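Local structure of DELTA1-pyrroline-2-carboxylate reductase (Thermococcus litoralis DSM 5473, 6T3E) at residues Met25-Glu34 with Pro121-Ile130; Ala138-Arg148 with Gly308-Phe318. The protein reduces delta1-pyrroline-2-carboxylate to L-proline with NADH as cofactor and belongs to the ornithine cyclodeaminase/mu-crystallin family. All coordinates share one frame; numbering follows the deposited sequence.

Contact 1 (Met25-Glu34 with Pro121-Ile130); sequences MLLLSRSDLE and PLALMEGTFI
Leu26 and Leu28 pair with Ala123 and Met125 where strand 26-28 runs parallel to strand 121-126, the segment axes 17° apart. Four backbone bonds join them: Leu26 N to Leu122 O, Leu124 N to Leu26 O, Leu28 N to Leu124 O and Glu126 N to Leu28 O. On the face shared by Leu26, Ala123, Leu28 and Met125, Leu28 and Met125 lie side by side, CD1 of the leucine 3.8 Å from SD of the methionine; helix 324-341 packs against both. At the strand start the Met25 chain bends at its last torsion, chi3 -50°, which lays CE against CB and CG of Pro121.

Arg30, in the helix after the strand, can be followed outward. Its CB meets the Glu126 carboxylate at CD and OE1; CG, anti to the backbone N, touches both Glu126 OE1 and Phe129 CB; CD is 3.8 Å from Glu126 OE2. NE makes a long salt bridge to that same OE2, near the guanidinium plane, while Phe129 CB covers one guanidinium face, against CZ. NH2 also meets Phe129 CB and stands at the edge of the Phe129 ring. Arg30 NH1 ends on Glu34 OE1 at 2.7 Å. Cut back to an alanine here, the side chain would probably leave Glu34 and Glu126 without their shared cation and Phe129 CB without its cover.

Glu34 CG rests over the Phe129 ring, 3.7 Å from its centroid, a CH-pi contact, and Leu33 CB meets CD2 of that ring. Glu126 OE1 also takes the Phe129 N-H almost straight (175°), on its syn side, capping helix 128-146. A capping box of Ser29 and Asp32 starts the other helix. Two parallel strands, each running into a capped helix, thus border one another in the mixed sheet, whose Leu124 face packs on Leu124 of the second subunit.

Contact 2 (Ala138-Arg148 with Gly308-Phe318); sequences ASGVATKYLAR and GRENNREITLF
The C-terminal end of helix 128-146 is held here by the loop leading into strand 316-319, with Leu146 O gripped by two side chains. Arg309 NH1 reaches Leu146 O at 3.0 Å, nearly in line with the carbonyl bond, whereas Thr316 OG1 donates to it from above the carbonyl plane. The backbone N of the same Arg309 bonds to Tyr145 O, one residue earlier in the helix, so two successive carbonyls at the helix end are satisfied, and the positive guanidinium probably suits the negative end of the helix dipole. Arg309 NH2 donates in turn to Glu314 O at 2.8 Å, which helps to fix the guanidinium. Arg309 NE lies 3.4 Å from Arg148 CG; the two guanidinium planes are turned 67° apart, and Arg148 bonds through NE to Gly239 O and pairs with Asp218 and Asp150.

Strand 316-319 is an inner strand of the eight-stranded parallel sheet, probably the Rossmann-like dinucleotide-binding domain of this family, and helix 128-146 packs along it, the segment axes nearly antiparallel at 162°. Phe318 carries much of that packing: with CG anti to the backbone N (chi1 171°), its ring turns one face to Ala142 CB, which sits over the centre 3.6 Å from the centroid in a CH-pi contact. Ser139 OG, hydrogen-bonded to Gln166, lies at the ring edge. Leu146 bridges strand and loop, CD1 on Phe318 CB and CD2 on Gly308 CA.

Helix 128-146 ties the two contacts together: contact 1 takes in its capped N-terminal start beside the mixed sheet, contact 2 its C-terminal end against the parallel sheet, probably that of the dinucleotide-binding domain. Their centres lie about 32 Å apart, on opposite sides of the chain's centre, and their nearest atoms about 9 Å apart. The helix residues between them include Thr131 and Arg134 of the proline pocket. Side chains of both contacts lie a shell away from the ligands: that of Ile130 in contact 1 is about 9 Å from the bound proline, and that of Ala138 in contact 2 about 6 Å from NADH. Only contact 1 touches the second subunit.

Contact 1 (Met25-Glu34 with Pro121-Ile130)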
loop_
_atom_site.group_PDB
_atom_site.type_symbol
_atom_site.label_atom_id
_atom_site.label_comp_id
_atom_site.label_asym_id
_atom_site.label_seq_id
_atom_site.Cartn_x
_atom_site.Cartn_y
_atom_site.Cartn_z
ATOM N N MET B 25 -7.243 14.291 12.125
ATOM C CA MET B 25 -7.764 13.052 11.522
ATOM C C MET B 25 -9.015 12.475 12.216
ATOM O O MET B 25 -9.162 12.594 13.427
ATOM C CB MET B 25 -6.660 12.001 11.525
ATOM C CG MET B 25 -6.937 10.757 10.728
ATOM S SD MET B 25 -5.504 9.661 10.800
ATOM C CE MET B 25 -4.204 10.796 10.369
ATOM N N LEU B 26 -9.910 11.846 11.449
ATOM C CA LEU B 26 -11.143 11.275 11.985
ATOM C C LEU B 26 -11.015 9.763 12.096
ATOM O O LEU B 26 -10.411 9.116 11.235
ATOM C CB LEU B 26 -12.355 11.615 11.112
ATOM C CG LEU B 26 -13.743 11.075 11.507
ATOM C CD1 LEU B 26 -14.312 11.768 12.756
ATOM C CD2 LEU B 26 -14.712 11.185 10.337
ATOM N N LEU B 27 -11.600 9.206 13.156
ATOM C CA LEU B 27 -11.587 7.775 13.436
ATOM C C LEU B 27 -12.996 7.219 13.334
ATOM O O LEU B 27 -13.937 7.797 13.894
ATOM C CB LEU B 27 -11.043 7.484 14.831
ATOM C CG LEU B 27 -9.681 6.822 14.840
ATOM C CD1 LEU B 27 -8.697 7.789 14.219
ATOM C CD2 LEU B 27 -9.284 6.434 16.257
ATOM N N LEU B 28 -13.131 6.086 12.652
ATOM C CA LEU B 28 -14.412 5.421 12.478
ATOM C C LEU B 28 -14.223 3.961 12.849
ATOM O O LEU B 28 -13.472 3.244 12.182
ATOM C CB LEU B 28 -14.912 5.565 11.040
ATOM C CG LEU B 28 -15.434 6.951 10.658
ATOM C CD1 LEU B 28 -15.541 7.107 9.129
ATOM C CD2 LEU B 28 -16.776 7.225 11.335
ATOM N N SER B 29 -14.924 3.523 13.884
ATOM C CA SER B 29 -14.861 2.166 14.396
ATOM C C SER B 29 -15.956 1.317 13.764
ATOM O O SER B 29 -16.875 1.829 13.123
ATOM C CB SER B 29 -14.998 2.191 15.917
ATOM O OG SER B 29 -16.324 2.535 16.269
ATOM N N ARG B 30 -15.838 -0.004 13.934
ATOM C CA ARG B 30 -16.837 -0.906 13.364
ATOM C C ARG B 30 -18.237 -0.537 13.835
ATOM O O ARG B 30 -19.176 -0.468 13.034
ATOM C CB ARG B 30 -16.499 -2.359 13.736
ATOM C CG ARG B 30 -17.325 -3.437 13.025
ATOM C CD ARG B 30 -16.818 -4.845 13.380
ATOM N NE ARG B 30 -16.946 -5.790 12.260
ATOM C CZ ARG B 30 -18.092 -6.359 11.881
ATOM N NH1 ARG B 30 -19.224 -6.083 12.524
ATOM N NH2 ARG B 30 -18.109 -7.201 10.858
ATOM N N SER B 31 -18.374 -0.218 15.122
ATOM C CA SER B 31 -19.651 0.246 15.646
ATOM C C SER B 31 -20.093 1.517 14.936
ATOM O O SER B 31 -21.267 1.659 14.574
ATOM C CB SER B 31 -19.527 0.465 17.158
ATOM O OG SER B 31 -20.379 1.490 17.637
ATOM N N ASP B 32 -19.152 2.424 14.666
ATOM C CA ASP B 32 -19.485 3.628 13.913
ATOM C C ASP B 32 -19.979 3.284 12.508
ATOM O O ASP B 32 -21.018 3.793 12.068
ATOM C CB ASP B 32 -18.265 4.559 13.853
ATOM C CG ASP B 32 -17.889 5.133 15.223
ATOM O OD1 ASP B 32 -18.703 5.009 16.169
ATOM O OD2 ASP B 32 -16.778 5.702 15.357
ATOM N N LEU B 33 -19.290 2.369 11.815
ATOM C CA LEU B 33 -19.616 2.102 10.415
ATOM C C LEU B 33 -20.937 1.354 10.262
ATOM O O LEU B 33 -21.698 1.623 9.327
ATOM C CB LEU B 33 -18.493 1.300 9.745
ATOM C CG LEU B 33 -17.133 1.942 9.437
ATOM C CD1 LEU B 33 -17.325 3.183 8.549
ATOM C CD2 LEU B 33 -16.285 2.254 10.664
ATOM N N GLU B 34 -21.229 0.410 11.156
ATOM C CA GLU B 34 -22.438 -0.401 11.004
ATOM C C GLU B 34 -23.665 0.491 11.006
ATOM O O GLU B 34 -24.645 0.242 10.302
ATOM C CB GLU B 34 -22.527 -1.434 12.131
ATOM C CG GLU B 34 -22.100 -2.848 11.776
ATOM C CD GLU B 34 -22.012 -3.742 13.004
ATOM O OE1 GLU B 34 -20.894 -4.172 13.358
ATOM O OE2 GLU B 34 -23.066 -4.004 13.617
ATOM N N PRO B 121 -3.630 12.821 5.455
ATOM C CA PRO B 121 -4.573 11.770 5.856
ATOM C C PRO B 121 -5.819 12.387 6.469
ATOM O O PRO B 121 -5.733 13.256 7.336
ATOM C CB PRO B 121 -3.781 10.945 6.877
ATOM C CG PRO B 121 -2.745 11.887 7.409
ATOM C CD PRO B 121 -2.411 12.843 6.277
ATOM N N LEU B 122 -6.982 11.949 5.993
ATOM C CA LEU B 122 -8.274 12.415 6.477
ATOM C C LEU B 122 -8.874 11.490 7.531
ATOM O O LEU B 122 -9.478 11.964 8.503
ATOM C CB LEU B 122 -9.258 12.541 5.309
ATOM C CG LEU B 122 -9.107 13.668 4.289
ATOM C CD1 LEU B 122 -10.205 13.561 3.231
ATOM C CD2 LEU B 122 -9.155 15.017 4.960
ATOM N N ALA B 123 -8.735 10.177 7.360
ATOM C CA ALA B 123 -9.419 9.269 8.267
ATOM C C ALA B 123 -8.747 7.903 8.297
ATOM O O ALA B 123 -8.197 7.431 7.298
ATOM C CB ALA B 123 -10.896 9.098 7.883
ATOM N N LEU B 124 -8.809 7.277 9.468
ATOM C CA LEU B 124 -8.504 5.865 9.642
ATOM C C LEU B 124 -9.782 5.184 10.106
ATOM O O LEU B 124 -10.345 5.568 11.138
ATOM C CB LEU B 124 -7.379 5.655 10.653
ATOM C CG LEU B 124 -6.979 4.181 10.778
ATOM C CD1 LEU B 124 -6.022 3.801 9.664
ATOM C CD2 LEU B 124 -6.368 3.907 12.145
ATOM N N MET B 125 -10.243 4.190 9.336
ATOM C CA MET B 125 -11.501 3.495 9.590
ATOM C C MET B 125 -11.266 1.995 9.672
ATOM O O MET B 125 -10.395 1.449 8.987
ATOM C CB MET B 125 -12.555 3.731 8.488
ATOM C CG MET B 125 -12.464 5.036 7.754
ATOM S SD MET B 125 -13.682 5.105 6.429
ATOM C CE MET B 125 -13.421 3.490 5.788
ATOM N N GLU B 126 -12.066 1.329 10.505
ATOM C CA GLU B 126 -12.040 -0.125 10.532
ATOM C C GLU B 126 -12.479 -0.667 9.177
ATOM O O GLU B 126 -13.515 -0.268 8.637
ATOM C CB GLU B 126 -12.941 -0.661 11.642
ATOM C CG GLU B 126 -12.578 -2.067 12.075
ATOM C CD GLU B 126 -13.477 -3.132 11.462
ATOM O OE1 GLU B 126 -14.269 -2.810 10.553
ATOM O OE2 GLU B 126 -13.389 -4.301 11.903
ATOM N N GLY B 127 -11.690 -1.576 8.620
ATOM C CA GLY B 127 -11.980 -1.996 7.268
ATOM C C GLY B 127 -12.653 -3.339 7.177
ATOM O O GLY B 127 -13.199 -3.679 6.127
ATOM N N THR B 128 -12.689 -4.076 8.288
ATOM C CA THR B 128 -13.205 -5.441 8.256
ATOM C C THR B 128 -14.667 -5.472 7.845
ATOM O O THR B 128 -15.067 -6.271 6.993
ATOM C CB THR B 128 -13.037 -6.107 9.622
ATOM O OG1 THR B 128 -11.688 -5.952 10.078
ATOM C CG2 THR B 128 -13.355 -7.568 9.516
ATOM N N PHE B 129 -15.481 -4.603 8.439
ATOM C CA PHE B 129 -16.905 -4.564 8.117
ATOM C C PHE B 129 -17.132 -4.043 6.703
ATOM O O PHE B 129 -18.001 -4.550 5.978
ATOM C CB PHE B 129 -17.621 -3.714 9.165
ATOM C CG PHE B 129 -19.020 -3.323 8.802
ATOM C CD1 PHE B 129 -20.061 -4.230 8.904
ATOM C CD2 PHE B 129 -19.297 -2.032 8.395
ATOM C CE1 PHE B 129 -21.354 -3.858 8.592
ATOM C CE2 PHE B 129 -20.581 -1.651 8.081
ATOM C CZ PHE B 129 -21.612 -2.566 8.180
ATOM N N ILE B 130 -16.339 -3.053 6.286
ATOM C CA ILE B 130 -16.467 -2.495 4.946
ATOM C C ILE B 130 -16.040 -3.514 3.905
ATOM O O ILE B 130 -16.599 -3.566 2.802
ATOM C CB ILE B 130 -15.668 -1.194 4.828
ATOM C CG1 ILE B 130 -16.492 -0.049 5.400
ATOM C CG2 ILE B 130 -15.283 -0.926 3.369
ATOM C CD1 ILE B 130 -15.665 0.955 6.085
#

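Contact 2 (Ala138-Arg148 with Gly308-Phe318)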
loop_
_atom_site.group_PDB
_atom_site.type_symbol
_atom_site.label_atom_id
_atom_site.label_comp_id
_atom_site.label_asym_id
_atom_site.label_seq_id
_atom_site.Cartn_x
_atom_site.Cartn_y
_atom_site.Cartn_z
ATOM N N ALA B 138 -20.507 -5.953 -4.398
ATOM C CA ALA B 138 -19.923 -6.209 -5.711
ATOM C C ALA B 138 -20.600 -7.396 -6.384
ATOM O O ALA B 138 -20.941 -7.339 -7.571
ATOM C CB ALA B 138 -18.417 -6.440 -5.589
ATOM N N SER B 139 -20.838 -8.467 -5.632
ATOM C CA SER B 139 -21.606 -9.578 -6.177
ATOM C C SER B 139 -23.070 -9.202 -6.350
ATOM O O SER B 139 -23.764 -9.793 -7.187
ATOM C CB SER B 139 -21.459 -10.824 -5.292
ATOM O OG SER B 139 -20.090 -11.123 -5.035
ATOM N N GLY B 140 -23.563 -8.241 -5.562
ATOM C CA GLY B 140 -24.941 -7.807 -5.733
ATOM C C GLY B 140 -25.192 -7.155 -7.082
ATOM O O GLY B 140 -26.179 -7.464 -7.757
ATOM N N VAL B 141 -24.287 -6.272 -7.517
ATOM C CA VAL B 141 -24.471 -5.648 -8.827
ATOM C C VAL B 141 -24.319 -6.689 -9.928
ATOM O O VAL B 141 -25.076 -6.685 -10.902
ATOM C CB VAL B 141 -23.533 -4.435 -9.029
ATOM C CG1 VAL B 141 -23.660 -3.457 -7.872
ATOM C CG2 VAL B 141 -22.094 -4.853 -9.207
ATOM N N ALA B 142 -23.360 -7.611 -9.788
ATOM C CA ALA B 142 -23.207 -8.634 -10.818
ATOM C C ALA B 142 -24.423 -9.542 -10.864
ATOM O O ALA B 142 -24.864 -9.941 -11.946
ATOM C CB ALA B 142 -21.937 -9.448 -10.591
ATOM N N THR B 143 -24.992 -9.863 -9.700
ATOM C CA THR B 143 -26.195 -10.692 -9.655
ATOM C C THR B 143 -27.355 -10.042 -10.411
ATOM O O THR B 143 -28.136 -10.735 -11.069
ATOM C CB THR B 143 -26.567 -10.972 -8.193
ATOM O OG1 THR B 143 -25.487 -11.667 -7.556
ATOM C CG2 THR B 143 -27.854 -11.796 -8.076
ATOM N N LYS B 144 -27.469 -8.710 -10.348
ATOM C CA LYS B 144 -28.545 -8.013 -11.057
ATOM C C LYS B 144 -28.510 -8.276 -12.559
ATOM O O LYS B 144 -29.559 -8.395 -13.202
ATOM C CB LYS B 144 -28.459 -6.513 -10.800
ATOM C CG LYS B 144 -29.565 -5.973 -9.927
ATOM C CD LYS B 144 -29.597 -4.453 -9.966
ATOM C CE LYS B 144 -28.278 -3.868 -9.485
ATOM N NZ LYS B 144 -28.304 -2.379 -9.519
ATOM N N TYR B 145 -27.315 -8.313 -13.143
ATOM C CA TYR B 145 -27.175 -8.472 -14.582
ATOM C C TYR B 145 -27.075 -9.919 -15.034
ATOM O O TYR B 145 -27.370 -10.202 -16.201
ATOM C CB TYR B 145 -25.931 -7.731 -15.079
ATOM C CG TYR B 145 -25.994 -6.242 -14.897
ATOM C CD1 TYR B 145 -26.336 -5.413 -15.954
ATOM C CD2 TYR B 145 -25.712 -5.662 -13.668
ATOM C CE1 TYR B 145 -26.401 -4.052 -15.793
ATOM C CE2 TYR B 145 -25.773 -4.300 -13.493
ATOM C CZ TYR B 145 -26.118 -3.498 -14.559
ATOM O OH TYR B 145 -26.174 -2.134 -14.386
ATOM N N LEU B 146 -26.666 -10.838 -14.148
ATOM C CA LEU B 146 -26.319 -12.201 -14.545
ATOM C C LEU B 146 -27.267 -13.276 -14.041
ATOM O O LEU B 146 -27.245 -14.384 -14.580
ATOM C CB LEU B 146 -24.905 -12.563 -14.060
ATOM C CG LEU B 146 -23.727 -11.761 -14.602
ATOM C CD1 LEU B 146 -22.425 -12.232 -13.993
ATOM C CD2 LEU B 146 -23.690 -11.858 -16.112
ATOM N N ALA B 147 -28.090 -12.993 -13.040
ATOM C CA ALA B 147 -28.941 -14.008 -12.443
ATOM C C ALA B 147 -30.341 -13.935 -13.032
ATOM O O ALA B 147 -30.810 -12.866 -13.437
ATOM C CB ALA B 147 -29.007 -13.851 -10.920
ATOM N N ARG B 148 -30.998 -15.093 -13.091
ATOM C CA ARG B 148 -32.383 -15.126 -13.528
ATOM C C ARG B 148 -33.223 -14.267 -12.595
ATOM O O ARG B 148 -33.047 -14.305 -11.374
ATOM C CB ARG B 148 -32.905 -16.562 -13.540
ATOM C CG ARG B 148 -32.618 -17.345 -14.818
ATOM C CD ARG B 148 -33.288 -18.736 -14.791
ATOM N NE ARG B 148 -32.664 -19.690 -13.863
ATOM C CZ ARG B 148 -33.218 -20.125 -12.730
ATOM N NH1 ARG B 148 -32.574 -21.004 -11.962
ATOM N NH2 ARG B 148 -34.417 -19.685 -12.367
ATOM N N GLY B 308 -24.942 -9.023 -20.215
ATOM C CA GLY B 308 -24.878 -9.959 -19.107
ATOM C C GLY B 308 -25.533 -11.292 -19.410
ATOM O O GLY B 308 -25.019 -12.060 -20.228
ATOM N N ARG B 309 -26.660 -11.583 -18.760
ATOM C CA ARG B 309 -27.394 -12.827 -18.976
ATOM C C ARG B 309 -28.369 -12.646 -20.130
ATOM O O ARG B 309 -29.257 -11.789 -20.062
ATOM C CB ARG B 309 -28.145 -13.226 -17.711
ATOM C CG ARG B 309 -29.140 -14.353 -17.903
ATOM C CD ARG B 309 -29.626 -14.884 -16.558
ATOM N NE ARG B 309 -29.921 -16.310 -16.609
ATOM C CZ ARG B 309 -29.033 -17.271 -16.373
ATOM N NH1 ARG B 309 -27.779 -16.977 -16.059
ATOM N NH2 ARG B 309 -29.403 -18.536 -16.450
ATOM N N GLU B 310 -28.202 -13.451 -21.182
ATOM C CA GLU B 310 -28.999 -13.321 -22.398
ATOM C C GLU B 310 -30.131 -14.329 -22.514
ATOM O O GLU B 310 -31.119 -14.046 -23.198
ATOM C CB GLU B 310 -28.103 -13.443 -23.632
ATOM C CG GLU B 310 -26.877 -12.559 -23.558
ATOM C CD GLU B 310 -26.119 -12.508 -24.856
ATOM O OE1 GLU B 310 -24.890 -12.734 -24.834
ATOM O OE2 GLU B 310 -26.748 -12.249 -25.901
ATOM N N ASN B 311 -30.016 -15.501 -21.891
ATOM C CA ASN B 311 -31.062 -16.508 -22.001
ATOM C C ASN B 311 -31.124 -17.328 -20.721
ATOM O O ASN B 311 -30.264 -17.227 -19.842
ATOM C CB ASN B 311 -30.860 -17.412 -23.229
ATOM C CG ASN B 311 -29.607 -18.255 -23.138
ATOM O OD1 ASN B 311 -29.557 -19.232 -22.392
ATOM N ND2 ASN B 311 -28.592 -17.890 -23.908
ATOM N N ASN B 312 -32.172 -18.150 -20.633
ATOM C CA ASN B 312 -32.450 -18.918 -19.426
ATOM C C ASN B 312 -31.538 -20.122 -19.258
ATOM O O ASN B 312 -31.344 -20.585 -18.130
ATOM C CB ASN B 312 -33.902 -19.386 -19.426
ATOM C CG ASN B 312 -34.785 -18.518 -18.565
ATOM O OD1 ASN B 312 -34.561 -17.311 -18.437
ATOM N ND2 ASN B 312 -35.792 -19.127 -17.958
ATOM N N ARG B 313 -30.990 -20.658 -20.346
ATOM C CA ARG B 313 -30.295 -21.932 -20.246
ATOM C C ARG B 313 -28.821 -21.789 -19.904
ATOM O O ARG B 313 -28.224 -22.753 -19.409
ATOM C CB ARG B 313 -30.437 -22.711 -21.561
ATOM C CG ARG B 313 -31.874 -22.814 -22.067
ATOM C CD ARG B 313 -32.126 -24.140 -22.783
ATOM N NE ARG B 313 -33.538 -24.534 -22.775
ATOM C CZ ARG B 313 -34.259 -24.750 -21.675
ATOM N NH1 ARG B 313 -35.534 -25.111 -21.775
ATOM N NH2 ARG B 313 -33.709 -24.609 -20.475
ATOM N N GLU B 314 -28.231 -20.615 -20.108
ATOM C CA GLU B 314 -26.814 -20.449 -19.815
ATOM C C GLU B 314 -26.558 -20.506 -18.310
ATOM O O GLU B 314 -27.434 -20.211 -17.491
ATOM C CB GLU B 314 -26.270 -19.141 -20.411
ATOM C CG GLU B 314 -27.205 -17.937 -20.387
ATOM C CD GLU B 314 -26.695 -16.775 -21.245
ATOM O OE1 GLU B 314 -27.025 -15.606 -20.939
ATOM O OE2 GLU B 314 -25.962 -17.030 -22.227
ATOM N N ILE B 315 -25.357 -20.946 -17.947
ATOM C CA ILE B 315 -24.892 -20.912 -16.566
ATOM C C ILE B 315 -23.901 -19.766 -16.436
ATOM O O ILE B 315 -22.890 -19.731 -17.150
ATOM C CB ILE B 315 -24.255 -22.242 -16.145
ATOM C CG1 ILE B 315 -25.259 -23.381 -16.301
ATOM C CG2 ILE B 315 -23.771 -22.153 -14.712
ATOM C CD1 ILE B 315 -24.826 -24.653 -15.673
ATOM N N THR B 316 -24.194 -18.823 -15.540
ATOM C CA THR B 316 -23.386 -17.624 -15.366
ATOM C C THR B 316 -22.568 -17.714 -14.090
ATOM O O THR B 316 -23.090 -18.085 -13.035
ATOM C CB THR B 316 -24.260 -16.364 -15.308
ATOM O OG1 THR B 316 -25.469 -16.648 -14.588
ATOM C CG2 THR B 316 -24.602 -15.880 -16.711
ATOM N N LEU B 317 -21.300 -17.315 -14.183
ATOM C CA LEU B 317 -20.372 -17.355 -13.060
ATOM C C LEU B 317 -19.671 -16.013 -12.938
ATOM O O LEU B 317 -18.959 -15.597 -13.858
ATOM C CB LEU B 317 -19.342 -18.476 -13.231
ATOM C CG LEU B 317 -18.017 -18.268 -12.497
ATOM C CD1 LEU B 317 -18.222 -18.358 -11.000
ATOM C CD2 LEU B 317 -16.994 -19.282 -12.974
ATOM N N PHE B 318 -19.851 -15.355 -11.791
ATOM C CA PHE B 318 -19.143 -14.121 -11.464
ATOM C C PHE B 318 -18.011 -14.470 -10.507
ATOM O O PHE B 318 -18.257 -14.896 -9.373
ATOM C CB PHE B 318 -20.083 -13.086 -10.845
ATOM C CG PHE B 318 -19.372 -11.878 -10.283
ATOM C CD1 PHE B 318 -18.526 -11.125 -11.082
ATOM C CD2 PHE B 318 -19.557 -11.494 -8.961
ATOM C CE1 PHE B 318 -17.872 -10.017 -10.572
ATOM C CE2 PHE B 318 -18.912 -10.392 -8.443
ATOM C CZ PHE B 318 -18.064 -9.650 -9.250
#